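Local structure of acinetobacter secreted protease CpaA (Acinetobacter nosocomialis M2, 6O38) at residues I109-A114 / T140-V145; V119-D124 / V150-D155; I130-D135 / Y173-Y178; S163-K168 / W184-I189. The protein is a zinc metalloprotease that travels by the type II secretion pathway, binds the chaperone CpaB and presumably hydrolyses peptide bonds in its substrates. One frame throughout, in Å; residues are numbered along the deposited sequence.

Contact 1. Residues I109-A114 / T140-V145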
loop_
_atom_site.group_PDB
_atom_site.type_symbol
_atom_site.label_atom_id
_atom_site.label_comp_id
_atom_site.label_asym_id
_atom_site.label_seq_id
_atom_site.Cartn_x
_atom_site.Cartn_y
_atom_site.Cartn_z
ATOM N N ILE A 109 26.033 3.854 -22.304
ATOM C CA ILE A 109 26.587 4.605 -21.171
ATOM C C ILE A 109 27.372 3.631 -20.305
ATOM O O ILE A 109 26.797 2.633 -19.838
ATOM C CB ILE A 109 25.480 5.293 -20.366
ATOM C CG1 ILE A 109 24.838 6.412 -21.185
ATOM C CG2 ILE A 109 26.037 5.838 -19.059
ATOM C CD1 ILE A 109 25.827 7.430 -21.713
ATOM N N PRO A 110 28.664 3.864 -20.064
ATOM C CA PRO A 110 29.428 2.993 -19.158
ATOM C C PRO A 110 29.159 3.362 -17.705
ATOM O O PRO A 110 29.328 4.515 -17.303
ATOM C CB PRO A 110 30.884 3.266 -19.549
ATOM C CG PRO A 110 30.863 4.672 -20.060
ATOM C CD PRO A 110 29.523 4.865 -20.726
ATOM N N LEU A 111 28.731 2.379 -16.919
ATOM C CA LEU A 111 28.466 2.565 -15.502
ATOM C C LEU A 111 29.491 1.809 -14.665
ATOM O O LEU A 111 29.970 0.740 -15.055
ATOM C CB LEU A 111 27.055 2.096 -15.139
ATOM C CG LEU A 111 25.896 2.872 -15.767
ATOM C CD1 LEU A 111 24.566 2.355 -15.244
ATOM C CD2 LEU A 111 26.038 4.363 -15.504
ATOM N N THR A 112 29.823 2.377 -13.510
ATOM C CA THR A 112 30.723 1.733 -12.566
ATOM C C THR A 112 29.924 0.790 -11.667
ATOM O O THR A 112 28.737 0.538 -11.888
ATOM C CB THR A 112 31.483 2.781 -11.755
ATOM O OG1 THR A 112 30.575 3.453 -10.871
ATOM C CG2 THR A 112 32.135 3.801 -12.677
ATOM N N THR A 113 30.573 0.260 -10.634
ATOM C CA THR A 113 29.919 -0.602 -9.659
ATOM C C THR A 113 29.323 0.177 -8.493
ATOM O O THR A 113 28.786 -0.439 -7.567
ATOM C CB THR A 113 30.902 -1.649 -9.127
ATOM O OG1 THR A 113 31.956 -0.996 -8.406
ATOM C CG2 THR A 113 31.498 -2.450 -10.275
ATOM N N ALA A 114 29.412 1.505 -8.514
ATOM C CA ALA A 114 28.835 2.315 -7.450
ATOM C C ALA A 114 27.322 2.145 -7.406
ATOM O O ALA A 114 26.657 2.062 -8.443
ATOM C CB ALA A 114 29.195 3.788 -7.649
ATOM N N THR A 140 21.626 -1.250 -8.326
ATOM C CA THR A 140 22.244 -0.042 -8.856
ATOM C C THR A 140 21.185 0.982 -9.239
ATOM O O THR A 140 20.270 0.691 -10.013
ATOM C CB THR A 140 23.112 -0.377 -10.069
ATOM O OG1 THR A 140 24.104 -1.342 -9.699
ATOM C CG2 THR A 140 23.798 0.875 -10.595
ATOM N N THR A 141 21.312 2.184 -8.687
ATOM C CA THR A 141 20.376 3.271 -8.931
ATOM C C THR A 141 21.073 4.344 -9.756
ATOM O O THR A 141 22.200 4.740 -9.441
ATOM C CB THR A 141 19.862 3.862 -7.615
ATOM O OG1 THR A 141 19.227 2.833 -6.846
ATOM C CG2 THR A 141 18.859 4.973 -7.885
ATOM N N VAL A 142 20.408 4.802 -10.813
ATOM C CA VAL A 142 20.967 5.794 -11.720
ATOM C C VAL A 142 19.978 6.942 -11.866
ATOM O O VAL A 142 18.770 6.720 -12.004
ATOM C CB VAL A 142 21.289 5.176 -13.098
ATOM C CG1 VAL A 142 21.725 6.248 -14.083
ATOM C CG2 VAL A 142 22.362 4.111 -12.960
ATOM N N GLN A 143 20.494 8.168 -11.835
ATOM C CA GLN A 143 19.702 9.363 -12.095
ATOM C C GLN A 143 20.045 9.876 -13.486
ATOM O O GLN A 143 21.193 10.256 -13.747
ATOM C CB GLN A 143 19.966 10.443 -11.045
ATOM C CG GLN A 143 19.436 11.814 -11.435
ATOM C CD GLN A 143 19.852 12.905 -10.468
ATOM O OE1 GLN A 143 20.996 12.946 -10.015
ATOM N NE2 GLN A 143 18.921 13.796 -10.145
ATOM N N VAL A 144 19.058 9.881 -14.376
ATOM C CA VAL A 144 19.231 10.363 -15.740
ATOM C C VAL A 144 18.661 11.771 -15.815
ATOM O O VAL A 144 17.462 11.979 -15.592
ATOM C CB VAL A 144 18.554 9.429 -16.756
ATOM C CG1 VAL A 144 18.915 9.840 -18.174
ATOM C CG2 VAL A 144 18.956 7.985 -16.497
ATOM N N VAL A 145 19.517 12.740 -16.130
ATOM C CA VAL A 145 19.152 14.151 -16.131
ATOM C C VAL A 145 19.768 14.805 -17.359
ATOM O O VAL A 145 20.877 14.450 -17.775
ATOM C CB VAL A 145 19.602 14.852 -14.830
ATOM C CG1 VAL A 145 21.110 14.736 -14.646
ATOM C CG2 VAL A 145 19.163 16.311 -14.816
#

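Contact 2. Residues V119-D124 / V150-D155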
loop_
_atom_site.group_PDB
_atom_site.type_symbol
_atom_site.label_atom_id
_atom_site.label_comp_id
_atom_site.label_asym_id
_atom_site.label_seq_id
_atom_site.Cartn_x
_atom_site.Cartn_y
_atom_site.Cartn_z
ATOM N N VAL A 119 23.708 9.994 -14.739
ATOM C CA VAL A 119 23.930 10.162 -16.171
ATOM C C VAL A 119 23.393 11.533 -16.557
ATOM O O VAL A 119 22.185 11.785 -16.468
ATOM C CB VAL A 119 23.255 9.047 -16.985
ATOM C CG1 VAL A 119 23.396 9.319 -18.474
ATOM C CG2 VAL A 119 23.861 7.699 -16.631
ATOM N N LEU A 120 24.286 12.418 -16.991
ATOM C CA LEU A 120 23.967 13.820 -17.217
ATOM C C LEU A 120 24.232 14.161 -18.679
ATOM O O LEU A 120 25.328 13.908 -19.190
ATOM C CB LEU A 120 24.780 14.695 -16.254
ATOM C CG LEU A 120 24.820 16.225 -16.246
ATOM C CD1 LEU A 120 26.063 16.708 -16.961
ATOM C CD2 LEU A 120 23.556 16.860 -16.825
ATOM N N ILE A 121 23.227 14.731 -19.342
ATOM C CA ILE A 121 23.292 15.091 -20.757
ATOM C C ILE A 121 23.357 16.607 -20.881
ATOM O O ILE A 121 22.557 17.322 -20.265
ATOM C CB ILE A 121 22.085 14.531 -21.528
ATOM C CG1 ILE A 121 22.090 13.002 -21.490
ATOM C CG2 ILE A 121 22.087 15.033 -22.963
ATOM C CD1 ILE A 121 20.952 12.373 -22.256
ATOM N N GLN A 122 24.304 17.094 -21.681
ATOM C CA GLN A 122 24.508 18.520 -21.897
ATOM C C GLN A 122 24.536 18.833 -23.389
ATOM O O GLN A 122 24.558 17.940 -24.241
ATOM C CB GLN A 122 25.818 19.003 -21.262
ATOM C CG GLN A 122 26.044 18.537 -19.847
ATOM C CD GLN A 122 27.343 19.058 -19.265
ATOM O OE1 GLN A 122 28.429 18.687 -19.714
ATOM N NE2 GLN A 122 27.238 19.925 -18.266
ATOM N N ASP A 123 24.534 20.137 -23.689
ATOM C CA ASP A 123 24.637 20.595 -25.072
ATOM C C ASP A 123 25.903 20.061 -25.731
ATOM O O ASP A 123 25.873 19.621 -26.887
ATOM C CB ASP A 123 24.604 22.123 -25.126
ATOM C CG ASP A 123 23.189 22.676 -25.099
ATOM O OD1 ASP A 123 22.248 21.898 -25.369
ATOM O OD2 ASP A 123 23.016 23.878 -24.815
ATOM N N ASP A 124 27.020 20.071 -24.999
ATOM C CA ASP A 124 28.313 19.648 -25.518
ATOM C C ASP A 124 28.590 18.167 -25.293
ATOM O O ASP A 124 29.545 17.639 -25.874
ATOM C CB ASP A 124 29.429 20.486 -24.879
ATOM C CG ASP A 124 29.372 20.469 -23.359
ATOM O OD1 ASP A 124 28.404 19.904 -22.807
ATOM O OD2 ASP A 124 30.286 21.034 -22.712
ATOM N N VAL A 150 18.538 20.465 -27.051
ATOM C CA VAL A 150 17.988 19.512 -28.008
ATOM C C VAL A 150 17.674 18.227 -27.254
ATOM O O VAL A 150 18.495 17.746 -26.461
ATOM C CB VAL A 150 18.958 19.269 -29.178
ATOM C CG1 VAL A 150 19.052 17.790 -29.522
ATOM C CG2 VAL A 150 18.530 20.077 -30.395
ATOM N N SER A 151 16.483 17.684 -27.480
ATOM C CA SER A 151 16.001 16.563 -26.690
ATOM C C SER A 151 16.626 15.248 -27.149
ATOM O O SER A 151 17.115 15.114 -28.275
ATOM C CB SER A 151 14.476 16.471 -26.764
ATOM O OG SER A 151 14.051 16.079 -28.056
ATOM N N SER A 152 16.605 14.270 -26.247
ATOM C CA SER A 152 17.087 12.921 -26.518
ATOM C C SER A 152 16.159 11.943 -25.804
ATOM O O SER A 152 15.132 12.336 -25.240
ATOM C CB SER A 152 18.550 12.766 -26.083
ATOM O OG SER A 152 18.787 13.399 -24.839
ATOM N N ASP A 153 16.516 10.661 -25.820
ATOM C CA ASP A 153 15.687 9.646 -25.187
ATOM C C ASP A 153 16.552 8.464 -24.769
ATOM O O ASP A 153 17.730 8.369 -25.120
ATOM C CB ASP A 153 14.547 9.197 -26.111
ATOM C CG ASP A 153 15.024 8.847 -27.508
ATOM O OD1 ASP A 153 16.244 8.669 -27.704
ATOM O OD2 ASP A 153 14.171 8.750 -28.416
ATOM N N ILE A 154 15.941 7.559 -24.008
ATOM C CA ILE A 154 16.608 6.385 -23.457
ATOM C C ILE A 154 16.155 5.158 -24.235
ATOM O O ILE A 154 14.961 5.000 -24.517
ATOM C CB ILE A 154 16.304 6.223 -21.957
ATOM C CG1 ILE A 154 16.743 7.468 -21.186
ATOM C CG2 ILE A 154 16.985 4.981 -21.399
ATOM C CD1 ILE A 154 16.338 7.457 -19.727
ATOM N N ASP A 155 17.108 4.298 -24.595
ATOM C CA ASP A 155 16.771 3.022 -25.211
ATOM C C ASP A 155 15.885 2.214 -24.272
ATOM O O ASP A 155 16.146 2.119 -23.070
ATOM C CB ASP A 155 18.044 2.244 -25.557
ATOM C CG ASP A 155 17.773 1.016 -26.422
ATOM O OD1 ASP A 155 16.819 0.261 -26.137
ATOM O OD2 ASP A 155 18.521 0.805 -27.398
#

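Contact 3. Residues I130-D135 / Y173-Y178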
loop_
_atom_site.group_PDB
_atom_site.type_symbol
_atom_site.label_atom_id
_atom_site.label_comp_id
_atom_site.label_asym_id
_atom_site.label_seq_id
_atom_site.Cartn_x
_atom_site.Cartn_y
_atom_site.Cartn_z
ATOM N N ILE A 130 20.516 7.312 -25.660
ATOM C CA ILE A 130 21.450 6.727 -24.708
ATOM C C ILE A 130 20.845 5.437 -24.179
ATOM O O ILE A 130 19.626 5.317 -24.013
ATOM C CB ILE A 130 21.791 7.699 -23.557
ATOM C CG1 ILE A 130 20.521 8.139 -22.826
ATOM C CG2 ILE A 130 22.551 8.904 -24.085
ATOM C CD1 ILE A 130 20.728 8.391 -21.348
ATOM N N ALA A 131 21.702 4.456 -23.920
ATOM C CA ALA A 131 21.276 3.143 -23.462
ATOM C C ALA A 131 21.928 2.840 -22.122
ATOM O O ALA A 131 23.144 2.994 -21.970
ATOM C CB ALA A 131 21.633 2.059 -24.482
ATOM N N LEU A 132 21.118 2.434 -21.154
ATOM C CA LEU A 132 21.686 1.985 -19.893
ATOM C C LEU A 132 22.195 0.553 -20.039
ATOM O O LEU A 132 21.540 -0.276 -20.676
ATOM C CB LEU A 132 20.648 2.056 -18.776
ATOM C CG LEU A 132 20.101 3.442 -18.431
ATOM C CD1 LEU A 132 19.061 3.344 -17.327
ATOM C CD2 LEU A 132 21.231 4.376 -18.026
ATOM N N PRO A 133 23.356 0.237 -19.472
ATOM C CA PRO A 133 23.883 -1.123 -19.606
ATOM C C PRO A 133 23.074 -2.107 -18.781
ATOM O O PRO A 133 22.577 -1.791 -17.697
ATOM C CB PRO A 133 25.316 -1.000 -19.079
ATOM C CG PRO A 133 25.248 0.126 -18.108
ATOM C CD PRO A 133 24.245 1.099 -18.676
ATOM N N SER A 134 22.943 -3.316 -19.310
ATOM C CA SER A 134 22.271 -4.384 -18.594
ATOM C C SER A 134 23.270 -5.175 -17.759
ATOM O O SER A 134 24.489 -5.061 -17.922
ATOM C CB SER A 134 21.547 -5.313 -19.570
ATOM O OG SER A 134 20.460 -4.655 -20.195
ATOM N N ASP A 135 22.734 -5.994 -16.856
ATOM C CA ASP A 135 23.522 -6.905 -16.028
ATOM C C ASP A 135 24.604 -6.157 -15.249
ATOM O O ASP A 135 25.803 -6.417 -15.369
ATOM C CB ASP A 135 24.117 -8.009 -16.898
ATOM C CG ASP A 135 23.053 -8.791 -17.634
ATOM O OD1 ASP A 135 21.964 -9.017 -17.065
ATOM O OD2 ASP A 135 23.284 -9.125 -18.808
ATOM N N TYR A 173 14.937 11.355 -14.443
ATOM C CA TYR A 173 14.426 10.005 -14.246
ATOM C C TYR A 173 15.395 9.222 -13.375
ATOM O O TYR A 173 16.609 9.258 -13.604
ATOM C CB TYR A 173 14.227 9.280 -15.582
ATOM C CG TYR A 173 13.375 10.027 -16.583
ATOM C CD1 TYR A 173 12.174 10.611 -16.206
ATOM C CD2 TYR A 173 13.772 10.143 -17.909
ATOM C CE1 TYR A 173 11.393 11.293 -17.120
ATOM C CE2 TYR A 173 12.999 10.823 -18.830
ATOM C CZ TYR A 173 11.810 11.396 -18.430
ATOM O OH TYR A 173 11.038 12.074 -19.345
ATOM N N TRP A 174 14.862 8.519 -12.380
ATOM C CA TRP A 174 15.643 7.640 -11.520
ATOM C C TRP A 174 15.255 6.193 -11.795
ATOM O O TRP A 174 14.068 5.848 -11.758
ATOM C CB TRP A 174 15.424 7.974 -10.042
ATOM C CG TRP A 174 16.007 9.289 -9.614
ATOM C CD1 TRP A 174 15.559 10.534 -9.948
ATOM C CD2 TRP A 174 17.139 9.488 -8.758
ATOM N NE1 TRP A 174 16.346 11.495 -9.359
ATOM C CE2 TRP A 174 17.323 10.879 -8.623
ATOM C CE3 TRP A 174 18.018 8.626 -8.094
ATOM C CZ2 TRP A 174 18.346 11.427 -7.852
ATOM C CZ3 TRP A 174 19.035 9.171 -7.329
ATOM C CH2 TRP A 174 19.191 10.558 -7.215
ATOM N N PHE A 175 16.252 5.354 -12.064
ATOM C CA PHE A 175 16.044 3.941 -12.338
ATOM C C PHE A 175 16.843 3.096 -11.356
ATOM O O PHE A 175 17.932 3.484 -10.925
ATOM C CB PHE A 175 16.463 3.570 -13.768
ATOM C CG PHE A 175 15.639 4.226 -14.837
ATOM C CD1 PHE A 175 14.457 3.647 -15.270
ATOM C CD2 PHE A 175 16.056 5.409 -15.422
ATOM C CE1 PHE A 175 13.700 4.246 -16.259
ATOM C CE2 PHE A 175 15.305 6.010 -16.413
ATOM C CZ PHE A 175 14.126 5.427 -16.830
ATOM N N LYS A 176 16.294 1.934 -11.012
ATOM C CA LYS A 176 17.004 0.934 -10.227
ATOM C C LYS A 176 16.940 -0.393 -10.966
ATOM O O LYS A 176 15.869 -0.798 -11.429
ATOM C CB LYS A 176 16.412 0.796 -8.820
ATOM C CG LYS A 176 17.213 -0.117 -7.902
ATOM C CD LYS A 176 16.879 0.125 -6.439
ATOM C CE LYS A 176 15.477 -0.350 -6.099
ATOM N NZ LYS A 176 15.218 -0.305 -4.633
ATOM N N TYR A 177 18.083 -1.065 -11.074
ATOM C CA TYR A 177 18.184 -2.307 -11.828
ATOM C C TYR A 177 17.824 -3.494 -10.943
ATOM O O TYR A 177 18.361 -3.641 -9.840
ATOM C CB TYR A 177 19.593 -2.476 -12.397
ATOM C CG TYR A 177 19.741 -3.656 -13.330
ATOM C CD1 TYR A 177 19.316 -3.576 -14.651
ATOM C CD2 TYR A 177 20.307 -4.846 -12.895
ATOM C CE1 TYR A 177 19.450 -4.651 -15.510
ATOM C CE2 TYR A 177 20.445 -5.926 -13.746
ATOM C CZ TYR A 177 20.015 -5.823 -15.053
ATOM O OH TYR A 177 20.149 -6.894 -15.906
ATOM N N TYR A 178 16.915 -4.333 -11.431
ATOM C CA TYR A 178 16.503 -5.554 -10.745
ATOM C C TYR A 178 17.028 -6.742 -11.542
ATOM O O TYR A 178 16.552 -7.010 -12.651
ATOM C CB TYR A 178 14.983 -5.619 -10.603
ATOM C CG TYR A 178 14.410 -4.690 -9.557
ATOM C CD1 TYR A 178 14.407 -3.314 -9.747
ATOM C CD2 TYR A 178 13.858 -5.191 -8.385
ATOM C CE1 TYR A 178 13.879 -2.462 -8.796
ATOM C CE2 TYR A 178 13.328 -4.346 -7.428
ATOM C CZ TYR A 178 13.341 -2.983 -7.638
ATOM O OH TYR A 178 12.813 -2.137 -6.689
#

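Contact 4. Residues S163-K168 / W184-I189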
loop_
_atom_site.group_PDB
_atom_site.type_symbol
_atom_site.label_atom_id
_atom_site.label_comp_id
_atom_site.label_asym_id
_atom_site.label_seq_id
_atom_site.Cartn_x
_atom_site.Cartn_y
_atom_site.Cartn_z
ATOM N N SER A 163 8.034 3.250 -21.927
ATOM C CA SER A 163 7.349 4.518 -21.746
ATOM C C SER A 163 8.060 5.625 -22.526
ATOM O O SER A 163 9.089 5.409 -23.173
ATOM C CB SER A 163 7.251 4.861 -20.262
ATOM O OG SER A 163 6.578 3.838 -19.548
ATOM N N SER A 164 7.500 6.834 -22.458
ATOM C CA SER A 164 8.006 7.978 -23.218
ATOM C C SER A 164 9.165 8.634 -22.466
ATOM O O SER A 164 9.103 9.784 -22.028
ATOM C CB SER A 164 6.884 8.972 -23.483
ATOM O OG SER A 164 5.788 8.349 -24.130
ATOM N N PHE A 165 10.257 7.879 -22.340
ATOM C CA PHE A 165 11.441 8.345 -21.615
ATOM C C PHE A 165 12.263 9.275 -22.510
ATOM O O PHE A 165 13.380 8.973 -22.933
ATOM C CB PHE A 165 12.274 7.167 -21.127
ATOM C CG PHE A 165 11.636 6.392 -20.010
ATOM C CD1 PHE A 165 11.549 6.930 -18.738
ATOM C CD2 PHE A 165 11.135 5.119 -20.229
ATOM C CE1 PHE A 165 10.962 6.220 -17.707
ATOM C CE2 PHE A 165 10.552 4.401 -19.202
ATOM C CZ PHE A 165 10.465 4.953 -17.939
ATOM N N THR A 166 11.682 10.436 -22.794
ATOM C CA THR A 166 12.384 11.477 -23.528
ATOM C C THR A 166 13.022 12.456 -22.551
ATOM O O THR A 166 12.500 12.706 -21.461
ATOM C CB THR A 166 11.435 12.221 -24.470
ATOM O OG1 THR A 166 10.256 12.615 -23.757
ATOM C CG2 THR A 166 11.038 11.328 -25.639
ATOM N N LEU A 167 14.160 13.014 -22.955
ATOM C CA LEU A 167 14.978 13.853 -22.085
ATOM C C LEU A 167 15.122 15.232 -22.711
ATOM O O LEU A 167 15.825 15.392 -23.715
ATOM C CB LEU A 167 16.348 13.216 -21.854
ATOM C CG LEU A 167 16.366 11.904 -21.072
ATOM C CD1 LEU A 167 17.596 11.087 -21.423
ATOM C CD2 LEU A 167 16.315 12.184 -19.578
ATOM N N LYS A 168 14.464 16.222 -22.120
ATOM C CA LYS A 168 14.648 17.622 -22.469
ATOM C C LYS A 168 15.279 18.352 -21.284
ATOM O O LYS A 168 15.549 17.763 -20.232
ATOM C CB LYS A 168 13.321 18.264 -22.881
ATOM C CG LYS A 168 12.375 18.555 -21.727
ATOM C CD LYS A 168 11.148 19.320 -22.206
ATOM C CE LYS A 168 10.173 19.586 -21.070
ATOM N NZ LYS A 168 9.447 18.361 -20.646
ATOM N N TRP A 184 15.746 -2.287 -15.928
ATOM C CA TRP A 184 15.779 -1.050 -15.162
ATOM C C TRP A 184 14.349 -0.634 -14.841
ATOM O O TRP A 184 13.524 -0.481 -15.748
ATOM C CB TRP A 184 16.502 0.047 -15.940
ATOM C CG TRP A 184 17.973 -0.189 -16.092
ATOM C CD1 TRP A 184 18.598 -0.836 -17.117
ATOM C CD2 TRP A 184 19.005 0.226 -15.190
ATOM N NE1 TRP A 184 19.955 -0.853 -16.908
ATOM C CE2 TRP A 184 20.231 -0.207 -15.731
ATOM C CE3 TRP A 184 19.011 0.920 -13.976
ATOM C CZ2 TRP A 184 21.451 0.032 -15.102
ATOM C CZ3 TRP A 184 20.224 1.157 -13.353
ATOM C CH2 TRP A 184 21.427 0.714 -13.917
ATOM N N VAL A 185 14.055 -0.456 -13.564
ATOM C CA VAL A 185 12.705 -0.171 -13.084
ATOM C C VAL A 185 12.654 1.281 -12.631
ATOM O O VAL A 185 13.509 1.702 -11.843
ATOM C CB VAL A 185 12.297 -1.112 -11.935
ATOM C CG1 VAL A 185 10.955 -0.700 -11.365
ATOM C CG2 VAL A 185 12.252 -2.552 -12.424
ATOM N N PRO A 186 11.691 2.075 -13.101
ATOM C CA PRO A 186 11.602 3.473 -12.659
ATOM C C PRO A 186 11.204 3.558 -11.192
ATOM O O PRO A 186 10.218 2.953 -10.766
ATOM C CB PRO A 186 10.526 4.076 -13.572
ATOM C CG PRO A 186 10.306 3.075 -14.668
ATOM C CD PRO A 186 10.675 1.741 -14.111
ATOM N N GLU A 187 11.984 4.314 -10.420
ATOM C CA GLU A 187 11.702 4.539 -9.009
ATOM C C GLU A 187 11.216 5.946 -8.705
ATOM O O GLU A 187 10.468 6.131 -7.744
ATOM C CB GLU A 187 12.946 4.247 -8.159
ATOM C CG GLU A 187 13.353 2.778 -8.121
ATOM C CD GLU A 187 12.367 1.904 -7.359
ATOM O OE1 GLU A 187 12.506 0.665 -7.419
ATOM O OE2 GLU A 187 11.455 2.451 -6.703
ATOM N N TYR A 188 11.622 6.936 -9.496
ATOM C CA TYR A 188 11.108 8.293 -9.361
ATOM C C TYR A 188 11.125 8.963 -10.724
ATOM O O TYR A 188 12.146 8.935 -11.418
ATOM C CB TYR A 188 11.927 9.109 -8.356
ATOM C CG TYR A 188 11.500 10.559 -8.278
ATOM C CD1 TYR A 188 10.383 10.935 -7.541
ATOM C CD2 TYR A 188 12.208 11.549 -8.945
ATOM C CE1 TYR A 188 9.986 12.257 -7.471
ATOM C CE2 TYR A 188 11.819 12.874 -8.880
ATOM C CZ TYR A 188 10.708 13.223 -8.142
ATOM O OH TYR A 188 10.317 14.540 -8.075
ATOM N N ILE A 189 10.000 9.564 -11.098
ATOM C CA ILE A 189 9.860 10.282 -12.358
ATOM C C ILE A 189 9.465 11.715 -12.035
ATOM O O ILE A 189 8.403 11.952 -11.447
ATOM C CB ILE A 189 8.823 9.624 -13.280
ATOM C CG1 ILE A 189 9.182 8.159 -13.536
ATOM C CG2 ILE A 189 8.713 10.390 -14.591
ATOM C CD1 ILE A 189 10.440 7.970 -14.353
#

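Contact 1. Residues I109-A114 / T140-V145
L111 and V142 meet methyl to methyl, CD1 of L111 lying 3.6 Å from CG2 of V142, between the two layers of a beta-sandwich domain of the StcE metalloprotease type. Loop 109-114 links strand 106-108 of one sheet to strand 116-121 of the other, and L111 points from it toward strand 141-146. The contact belongs to the side chains, since the CA atoms of L111 and V142 are 9.0 Å apart. V142 turns CG1 anti to its own N (chi1 174°), which leaves CG2 as the branch that faces the leucine, and the two side chains meet at a slant. A second, lighter touch follows at the near end of the strand, where T140 CG2 comes to 3.8 Å from A114 O. T140 OG1 is hydrogen-bonded to R137 O.

One shell further out, the ring of W184 touches both methyls of the pair, V142 CG2 and L111 CD1, and L111 also packs on V98 and P133. V142 is backbone-bonded to F175 of the antiparallel neighbour 172-178. The loop is held by Q117, whose side chain bonds T112 N through OE1 and, weakly, A114 O through NE2. Its bend is an ST turn: A114 N donates to T112 OG1 at 3.3 Å, with an N-H...O angle of 164°.

Contact 2. Residues V119-D124 / V150-D155
V150 and D123 come near each other at the exposed end of a beta-sandwich, where strand 116-121 of one layer runs out opposite the approach to strand 152-154 of the other. The CA atoms of D123 and V150 are 7.3 Å apart, and the closest atoms, D123 OD1 and V150 N, stay 4.3 Å apart. That carboxylate oxygen is instead hydrogen-bonded to the preceding backbone amide, S149 N, so the carboxylate holds the amide just before V150, not V150 itself.

Two residues on, S152 opens strand 152-154, which lies between strands 129-131 and 166-167 in its sheet, and its side chain points inward to make the main touch. I121 reaches this far because its chain is extended at chi2 (-179°), carrying CD1 toward the serine although the CA atoms of I121 and S152 are 8.7 Å apart. L167 packs against both residues and W126 against the serine, while I130 packs on the same CD1 of I121. Both methyls of the isoleucine address the hydroxyl: S152 OG lies 4.1 Å from I121 CG2 and 3.5 Å from I121 CD1.

Contact 3. Residues I130-D135 / Y173-Y178
Y177 buries more surface here than any other residue, sending its ring from strand 172-178 to the loop that follows strand 129-131 and ending at the backbone N of D135. With CG anti to the backbone N (chi1 -173°), the side chain spans a CA separation of 8.2 Å between Y177 and S134. Its OH accepts a weak hydrogen bond from D135 N, 2.9 Å long and bent to an N-H...O angle of 146°.

D135 is the second large contributor. The CB of this residue starts out pointing away from strand 172-178, yet the carboxylate turns back until OD1 lies 3.0 Å from Y177 OH, its plane standing nearly perpendicular (88°) to the tyrosine ring. D135 N and OD1 both approach the phenol oxygen from one side.

L132, third in buried surface, works in the interior. It points toward F175, and CD1 of L132 reaches 4.1 Å from CD2 of F175, the side chains crossing at about a right angle. W184 joins the two halves: L132 packs on it, Y177 meets it edge-to-face, and its NE1 bonds P133 O. L132 on F175, with W184 beside them, is thus interior packing between the two layers of the StcE-type beta-sandwich, with Y177 and D135 at its loop end.

Contact 4. Residues S163-K168 / W184-I189
F165 makes both apolar contacts, presenting the CE1-CZ edge of its ring to P186 and I189 of strand 183-195, which carries a classic beta bulge just after P186, where E187 and Y188 both face W174. F165 CZ lies 3.8 Å from CG of P186, and its CE1 is likewise 3.8 Å from CD1 of I189, that methyl sitting in the plane of the ring. Each partner crosses the phenylalanine at about a right angle. I189 folds CD1 down toward the ring by a bend at chi2 (-68°), across a CA separation of 9.6 Å from F165.

Aromatic contacts come next: the same ring meets F175 and Y173, both edge-to-face, which places it between the layers of the sandwich.

Within segment 163-168 the backbone bonds are those of two consecutive inverse gamma turns centred on S164 and F165, closed by weak bonds from F165 N to S163 O (2.9 Å) and from T166 N to S164 O (2.8 Å). The side chain of S164 is hydrogen-bonded through OG to N231 and D234.

Across the contact itself the chemistry is wholly carbon on carbon, which is consistent with shape fit and partial exclusion of water, not directional bonding, joining the turn to the strand.

Overall arrangement
All four contacts span the two layers of one beta-sandwich, well away from the centre of the chain. Contacts 1 and 3, their centres about 7 Å apart, pair loops that adjoin strands 106-108 and 129-131 with the neighbouring antiparallel strands 141-146 and 172-178. Contact 2 lies furthest from the chain's centre (about 33 Å from its own centre), with two of its four touching residues exposed. Contact 3 is the most buried and the only one with a hydrogen bond, a weak one, across it, whereas contact 4 is purely apolar and contact 2 sets a hydroxyl against methyls. Backbone bonds run between contacts: V119 N to Q143 O joins 1 and 2, and L167 N to S152 O joins 2 and 4.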